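Local coordinates for BH2331 protein (Bacillus halodurans, PDB 1VL5) that probably transfers methyl groups from S-adenosylmethionine to a substrate that has not been identified, as a member of the class I methyltransferase superfamily, at residues 204-207 against 208-211; 144-147 against 148-151; 167-170 against 171-174. One frame throughout, in Å; residues are numbered along the deposited sequence.

Contact 1: residues 204-207 against 208-211; sequences NVTT and EKKQ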
loop_
_atom_site.group_PDB
_atom_site.type_symbol
_atom_site.label_atom_id
_atom_site.label_comp_id
_atom_site.label_asym_id
_atom_site.label_seq_id
_atom_site.Cartn_x
_atom_site.Cartn_y
_atom_site.Cartn_z
ATOM N N ASN A 204 -2.995 10.831 -14.962
ATOM C CA ASN A 204 -2.870 11.876 -15.999
ATOM C C ASN A 204 -1.789 11.556 -17.050
ATOM O O ASN A 204 -1.058 12.420 -17.512
ATOM C CB ASN A 204 -2.615 13.232 -15.353
ATOM C CG ASN A 204 -3.789 13.698 -14.520
ATOM O OD1 ASN A 204 -4.928 13.693 -14.983
ATOM N ND2 ASN A 204 -3.523 14.082 -13.277
ATOM N N VAL A 205 -1.742 10.303 -17.463
ATOM C CA VAL A 205 -0.792 9.870 -18.493
ATOM C C VAL A 205 -1.230 10.468 -19.820
ATOM O O VAL A 205 -2.432 10.552 -20.068
ATOM C CB VAL A 205 -0.770 8.331 -18.608
ATOM C CG1 VAL A 205 0.263 7.874 -19.639
ATOM C CG2 VAL A 205 -0.486 7.689 -17.244
ATOM N N THR A 206 -0.277 10.866 -20.669
ATOM C CA THR A 206 -0.605 11.467 -21.952
ATOM C C THR A 206 -1.191 10.440 -22.880
ATOM O O THR A 206 -0.887 9.271 -22.779
ATOM C CB THR A 206 0.633 12.090 -22.691
ATOM O OG1 THR A 206 1.602 11.068 -22.962
ATOM C CG2 THR A 206 1.287 13.171 -21.881
ATOM N N THR A 207 -1.983 10.884 -23.837
ATOM C CA THR A 207 -2.512 9.947 -24.831
ATOM C C THR A 207 -1.349 9.196 -25.557
ATOM O O THR A 207 -1.442 8.007 -25.848
ATOM C CB THR A 207 -3.520 10.624 -25.835
ATOM O OG1 THR A 207 -2.879 10.937 -27.059
ATOM C CG2 THR A 207 -4.156 11.902 -25.265
ATOM N N GLU A 208 -0.246 9.898 -25.817
ATOM C CA GLU A 208 0.916 9.283 -26.462
ATOM C C GLU A 208 1.572 8.224 -25.603
ATOM O O GLU A 208 1.947 7.154 -26.106
ATOM C CB GLU A 208 1.975 10.336 -26.832
ATOM C CG GLU A 208 1.845 10.862 -28.243
ATOM C CD GLU A 208 2.811 12.009 -28.522
ATOM O OE1 GLU A 208 2.831 12.970 -27.712
ATOM O OE2 GLU A 208 3.535 11.943 -29.548
ATOM N N LYS A 209 1.758 8.534 -24.328
ATOM C CA LYS A 209 2.358 7.599 -23.409
ATOM C C LYS A 209 1.443 6.369 -23.218
ATOM O O LYS A 209 1.917 5.232 -23.080
ATOM C CB LYS A 209 2.660 8.309 -22.097
ATOM C CG LYS A 209 3.296 7.429 -21.004
ATOM C CD LYS A 209 4.655 6.907 -21.467
ATOM C CE LYS A 209 5.508 6.387 -20.362
ATOM N NZ LYS A 209 5.897 7.386 -19.345
ATOM N N LYS A 210 0.124 6.591 -23.243
ATOM C CA LYS A 210 -0.810 5.480 -23.096
ATOM C C LYS A 210 -0.701 4.572 -24.311
ATOM O O LYS A 210 -0.775 3.355 -24.181
ATOM C CB LYS A 210 -2.273 5.945 -22.872
ATOM C CG LYS A 210 -2.487 6.746 -21.561
ATOM C CD LYS A 210 -4.006 7.132 -21.296
ATOM C CE LYS A 210 -4.526 8.044 -22.322
ATOM N NZ LYS A 210 -5.902 8.537 -21.978
ATOM N N GLN A 211 -0.509 5.154 -25.486
ATOM C CA GLN A 211 -0.370 4.347 -26.691
ATOM C C GLN A 211 0.928 3.528 -26.632
ATOM O O GLN A 211 1.001 2.366 -27.061
ATOM C CB GLN A 211 -0.302 5.260 -27.926
ATOM C CG GLN A 211 -0.269 4.495 -29.247
ATOM C CD GLN A 211 -1.579 3.760 -29.445
ATOM O OE1 GLN A 211 -2.638 4.390 -29.526
ATOM N NE2 GLN A 211 -1.527 2.437 -29.518
#

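Contact 2: residues 144-147 against 148-151; sequences PEND and AFDV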
loop_
_atom_site.group_PDB
_atom_site.type_symbol
_atom_site.label_atom_id
_atom_site.label_comp_id
_atom_site.label_asym_id
_atom_site.label_seq_id
_atom_site.Cartn_x
_atom_site.Cartn_y
_atom_site.Cartn_z
ATOM N N PRO A 144 4.733 -11.067 -8.726
ATOM C CA PRO A 144 4.919 -12.516 -8.807
ATOM C C PRO A 144 6.285 -12.967 -8.319
ATOM O O PRO A 144 7.302 -12.240 -8.380
ATOM C CB PRO A 144 4.801 -12.799 -10.308
ATOM C CG PRO A 144 3.948 -11.758 -10.811
ATOM C CD PRO A 144 4.272 -10.523 -10.006
ATOM N N GLU A 145 6.323 -14.201 -7.881
ATOM C CA GLU A 145 7.575 -14.797 -7.534
ATOM C C GLU A 145 8.415 -15.004 -8.785
ATOM O O GLU A 145 9.640 -14.885 -8.737
ATOM C CB GLU A 145 7.350 -16.115 -6.816
ATOM C CG GLU A 145 6.700 -16.014 -5.495
ATOM C CD GLU A 145 7.477 -15.184 -4.482
ATOM O OE1 GLU A 145 8.737 -15.273 -4.424
ATOM O OE2 GLU A 145 6.780 -14.438 -3.755
ATOM N N ASN A 146 7.758 -15.280 -9.899
ATOM C CA ASN A 146 8.446 -15.451 -11.192
ATOM C C ASN A 146 9.138 -14.128 -11.577
ATOM O O ASN A 146 8.492 -13.092 -11.557
ATOM C CB ASN A 146 7.425 -15.868 -12.250
ATOM C CG ASN A 146 8.045 -15.995 -13.652
ATOM O OD1 ASN A 146 8.441 -15.014 -14.297
ATOM N ND2 ASN A 146 8.166 -17.201 -14.084
ATOM N N ASP A 147 10.457 -14.150 -11.832
ATOM C CA ASP A 147 11.216 -12.908 -12.005
ATOM C C ASP A 147 10.857 -12.117 -13.236
ATOM O O ASP A 147 10.860 -10.869 -13.190
ATOM C CB ASP A 147 12.744 -13.136 -11.982
ATOM C CG ASP A 147 13.241 -13.596 -10.638
ATOM O OD1 ASP A 147 12.970 -12.919 -9.598
ATOM O OD2 ASP A 147 13.824 -14.673 -10.601
ATOM N N ALA A 148 10.589 -12.822 -14.340
ATOM C CA ALA A 148 10.224 -12.167 -15.587
ATOM C C ALA A 148 8.920 -11.415 -15.428
ATOM O O ALA A 148 8.808 -10.274 -15.910
ATOM C CB ALA A 148 10.098 -13.161 -16.715
ATOM N N PHE A 149 7.959 -12.034 -14.739
ATOM C CA PHE A 149 6.664 -11.400 -14.478
ATOM C C PHE A 149 6.716 -10.294 -13.452
ATOM O O PHE A 149 5.963 -9.294 -13.516
ATOM C CB PHE A 149 5.602 -12.465 -14.126
ATOM C CG PHE A 149 5.344 -13.471 -15.240
ATOM C CD1 PHE A 149 5.446 -13.099 -16.574
ATOM C CD2 PHE A 149 4.873 -14.750 -14.946
ATOM C CE1 PHE A 149 5.226 -14.008 -17.592
ATOM C CE2 PHE A 149 4.618 -15.676 -15.961
ATOM C CZ PHE A 149 4.758 -15.280 -17.298
ATOM N N ASP A 150 7.578 -10.487 -12.460
ATOM C CA ASP A 150 7.922 -9.459 -11.499
ATOM C C ASP A 150 8.453 -8.196 -12.186
ATOM O O ASP A 150 7.947 -7.091 -12.008
ATOM C CB ASP A 150 8.993 -10.043 -10.546
ATOM C CG ASP A 150 9.536 -9.042 -9.518
ATOM O OD1 ASP A 150 9.217 -7.857 -9.547
ATOM O OD2 ASP A 150 10.337 -9.454 -8.691
ATOM N N VAL A 151 9.507 -8.369 -12.961
ATOM C CA VAL A 151 10.154 -7.271 -13.622
ATOM C C VAL A 151 9.180 -6.537 -14.583
ATOM O O VAL A 151 9.146 -5.281 -14.645
ATOM C CB VAL A 151 11.447 -7.745 -14.293
ATOM C CG1 VAL A 151 12.147 -6.619 -15.068
ATOM C CG2 VAL A 151 12.441 -8.251 -13.213
HETATM O O HOH W 1 13.018 -9.667 -8.846
#

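Contact 3: residues 167-170 against 171-174; sequences AWKK and SDWL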
loop_
_atom_site.group_PDB
_atom_site.type_symbol
_atom_site.label_atom_id
_atom_site.label_comp_id
_atom_site.label_asym_id
_atom_site.label_seq_id
_atom_site.Cartn_x
_atom_site.Cartn_y
_atom_site.Cartn_z
ATOM N N ALA A 167 6.907 -2.748 -6.361
ATOM C CA ALA A 167 5.986 -3.711 -5.778
ATOM C C ALA A 167 6.783 -4.985 -5.559
ATOM O O ALA A 167 7.246 -5.595 -6.506
ATOM C CB ALA A 167 4.806 -3.956 -6.721
ATOM N N TRP A 168 6.970 -5.348 -4.289
ATOM C CA TRP A 168 7.854 -6.404 -3.905
ATOM C C TRP A 168 7.113 -7.735 -3.969
ATOM O O TRP A 168 5.854 -7.768 -3.938
ATOM C CB TRP A 168 8.415 -6.135 -2.508
ATOM C CG TRP A 168 9.190 -4.886 -2.437
ATOM C CD1 TRP A 168 8.683 -3.611 -2.326
ATOM C CD2 TRP A 168 10.619 -4.740 -2.493
ATOM N NE1 TRP A 168 9.713 -2.699 -2.313
ATOM C CE2 TRP A 168 10.906 -3.364 -2.431
ATOM C CE3 TRP A 168 11.676 -5.635 -2.564
ATOM C CZ2 TRP A 168 12.210 -2.870 -2.447
ATOM C CZ3 TRP A 168 12.966 -5.142 -2.619
ATOM C CH2 TRP A 168 13.223 -3.777 -2.525
ATOM N N LYS A 169 7.883 -8.816 -4.114
ATOM C CA LYS A 169 7.342 -10.180 -4.041
ATOM C C LYS A 169 6.811 -10.403 -2.631
ATOM O O LYS A 169 7.308 -9.813 -1.661
ATOM C CB LYS A 169 8.374 -11.272 -4.342
ATOM C CG LYS A 169 9.149 -11.142 -5.678
ATOM C CD LYS A 169 10.200 -12.256 -5.744
ATOM C CE LYS A 169 11.108 -12.363 -7.006
ATOM N NZ LYS A 169 10.426 -12.140 -8.261
ATOM N N LYS A 170 5.790 -11.246 -2.534
ATOM C CA LYS A 170 5.354 -11.744 -1.265
ATOM C C LYS A 170 6.508 -12.329 -0.443
ATOM O O LYS A 170 6.606 -12.067 0.730
ATOM C CB LYS A 170 4.218 -12.752 -1.474
ATOM C CG LYS A 170 2.933 -12.121 -1.986
ATOM C CD LYS A 170 1.748 -13.113 -2.062
ATOM C CE LYS A 170 1.926 -14.261 -3.016
ATOM N NZ LYS A 170 1.822 -13.783 -4.451
ATOM N N SER A 171 7.432 -13.054 -1.082
ATOM C CA SER A 171 8.616 -13.585 -0.403
ATOM C C SER A 171 9.548 -12.487 0.089
ATOM O O SER A 171 10.202 -12.661 1.117
ATOM C CB SER A 171 9.404 -14.523 -1.321
ATOM O OG SER A 171 9.700 -13.852 -2.541
ATOM N N ASP A 172 9.589 -11.364 -0.626
ATOM C CA ASP A 172 10.419 -10.223 -0.242
ATOM C C ASP A 172 9.868 -9.661 1.049
ATOM O O ASP A 172 10.627 -9.326 1.948
ATOM C CB ASP A 172 10.404 -9.101 -1.284
ATOM C CG ASP A 172 11.143 -9.431 -2.592
ATOM O OD1 ASP A 172 12.091 -10.241 -2.590
ATOM O OD2 ASP A 172 10.745 -8.829 -3.631
ATOM N N TRP A 173 8.552 -9.506 1.140
ATOM C CA TRP A 173 7.926 -9.010 2.366
ATOM C C TRP A 173 8.104 -9.966 3.559
ATOM O O TRP A 173 8.299 -9.523 4.669
ATOM C CB TRP A 173 6.417 -8.720 2.187
ATOM C CG TRP A 173 6.178 -7.474 1.484
ATOM C CD1 TRP A 173 5.615 -7.320 0.251
ATOM C CD2 TRP A 173 6.517 -6.172 1.939
ATOM N NE1 TRP A 173 5.579 -5.991 -0.078
ATOM C CE2 TRP A 173 6.126 -5.267 0.940
ATOM C CE3 TRP A 173 7.095 -5.675 3.117
ATOM C CZ2 TRP A 173 6.324 -3.909 1.054
ATOM C CZ3 TRP A 173 7.271 -4.322 3.242
ATOM C CH2 TRP A 173 6.874 -3.444 2.217
ATOM N N LEU A 174 7.978 -11.266 3.341
ATOM C CA LEU A 174 8.227 -12.224 4.390
ATOM C C LEU A 174 9.623 -12.103 4.973
ATOM O O LEU A 174 9.797 -12.163 6.206
ATOM C CB LEU A 174 8.073 -13.661 3.892
ATOM C CG LEU A 174 6.723 -14.176 3.391
ATOM C CD1 LEU A 174 6.906 -15.623 2.931
ATOM C CD2 LEU A 174 5.663 -14.063 4.428
HETATM O O HOH W 2 4.785 -4.219 -2.493
#

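Contact 1: residues 204-207 against 208-211
T206 is the N-cap of helix 207-218, and its backbone meets K209 and K210 one turn on. The CA atoms of T206 and K209 lie 5.1 Å apart, and V205 and T206 are extended (T206 phi -70°, psi 155°) before the chain drops into helical values at T207. Two main-chain bonds then open the helix. K210 N donates to T206 O at 2.9 Å, and Q211 N donates to T207 O.

The side chain of T206 completes the cap. OG1 accepts the K209 amide at 2.9 Å with an N-H...O angle of 157°, and it can do so because chi1 of 61° swings the hydroxyl between its own N and carbonyl carbon, facing the first turn. The same oxygen rests on K209 CB. In the first turn of a helix the amides lack a preceding carbonyl to bond to, and OG1 supplies one of them with an acceptor.

Beside the cap, V205 leans on the two lysines chiefly through CG1. This methyl lies 3.5 Å from K210 CG and closer still to K209, whose chain crosses it at a slant. K210 runs back past the cap, and its CG passes 3.2 Å from T206 O. That course leads its ammonium to salt bridges with D201 and E197 of helix 196-202, tying the two successive helices together across the short connection. Among side-chain carbons the closest approach between the segments is V205 CG1 to K209 CG, 3.4 Å, tighter than a relaxed van der Waals contact.

Contact 2: residues 144-147 against 148-151
N146 caps helix 147-160 through its side chain: OD1 accepts the amide of F149 at 3.1 Å, with an N-H...O angle of 162°. A chi1 of 177° turns the N146 amide away from its own N and back over the first turn. Its OD1 also lies above one face of the F149 ring, 3.6 Å from CG of that ring, and the amide and ring planes are 27° apart. One oxygen thus serves as cap acceptor while the amide lies along the phenyl group.

The main chain continues the turn, D150 N bonding to N146 O at 2.9 Å and V151 N to D147 O at the same length. P144 adds an apolar contact, its CG 3.8 Å from F149 CB, with the two side chains crossing at roughly a right angle.

Farther out, D147 and D150 form an acidic pair, OD1 of D147 standing 4.4 Å from OD2 of D150. A water donates to D150 OD2 at 2.7 Å and, weakly, to D147 OD1. The ammonium of K169 makes salt bridges with both carboxylates, which probably offsets their mutual repulsion; R166 and N154 hold the other oxygen of D150.

The cap follows strand 134-142 of the main sheet. F149 meets Y224 of helix 222-227 edge-to-face, and P144 touches K227 of that same helix.

Contact 3: residues 167-170 against 171-174
W168, K169 and D172 meet at the start of helix 170-180, where K169 holds the N-cap position. Among the hydrogen bonds, the side chain of D172, in the first turn, reaches back to accept the amide of K169: K169 N meets D172 OD2 at 2.9 Å from above the carboxylate plane, 41° out of it. The chi1 of D172, -71°, sets CG anti to its carbonyl carbon and brings the carboxylate back over the cap residue. In the other direction K169 O accepts from W173 N at 3.1 Å and, weakly, from D172 N, while L174 N bonds to K170 O. The cap residue is therefore engaged through both its amide and its carbonyl.

A water links the two tryptophans by a different route, accepting from W168 N at 3.0 Å and from W173 NE1 at 3.1 Å. It lies in plane at the edge of both rings.

The aromatic pair is oblique, the five-membered ring of W168 and the six-membered ring of W173 having planes 69° apart, and W168 CB packs 4.1 Å from W173 CD1. W173 extends onto I245 and M247 of strand 236-250 and V123 of helix 119-129.

Polar atoms also lie against carbon. D172 OD2 sits at the edge of the W168 ring, 3.5 Å from CE3, with ring and carboxylate planes nearly perpendicular, and K169 CB and CG lie alongside that same oxygen.

The charged ends find partners outside the segments: K169 NZ, besides its main partner D150, takes the carbonyl oxygens of P144 and E145, K170 NZ bonds to E243 OE2, and D172 OD2 to R166 NH2. D172 thus carries a backbone amide and a guanidinium on one oxygen, an environment that would probably favour its ionised form.

In the fold
Contacts 2, 3 and 1 come in that order along the chain, each at the N-terminal end of a helix: 147-160, 170-180 and 207-218. All three follow strand 134-142 in sequence and precede the closing strand 236-250 of the mixed sheet. Contacts 2 and 3 are neighbours, with centres 11 Å apart; besides the D150-K169 bridge, a probable hydrogen bond between E145 OE1 and S171 OG joins them. The starts of two successive helices are thus fastened together on the same side of the chain's centre. Contact 1 stands apart at the turn between helices 196-202 and 207-218, its nearest atoms about 13 Å from contact 2 and about 17 Å from contact 3.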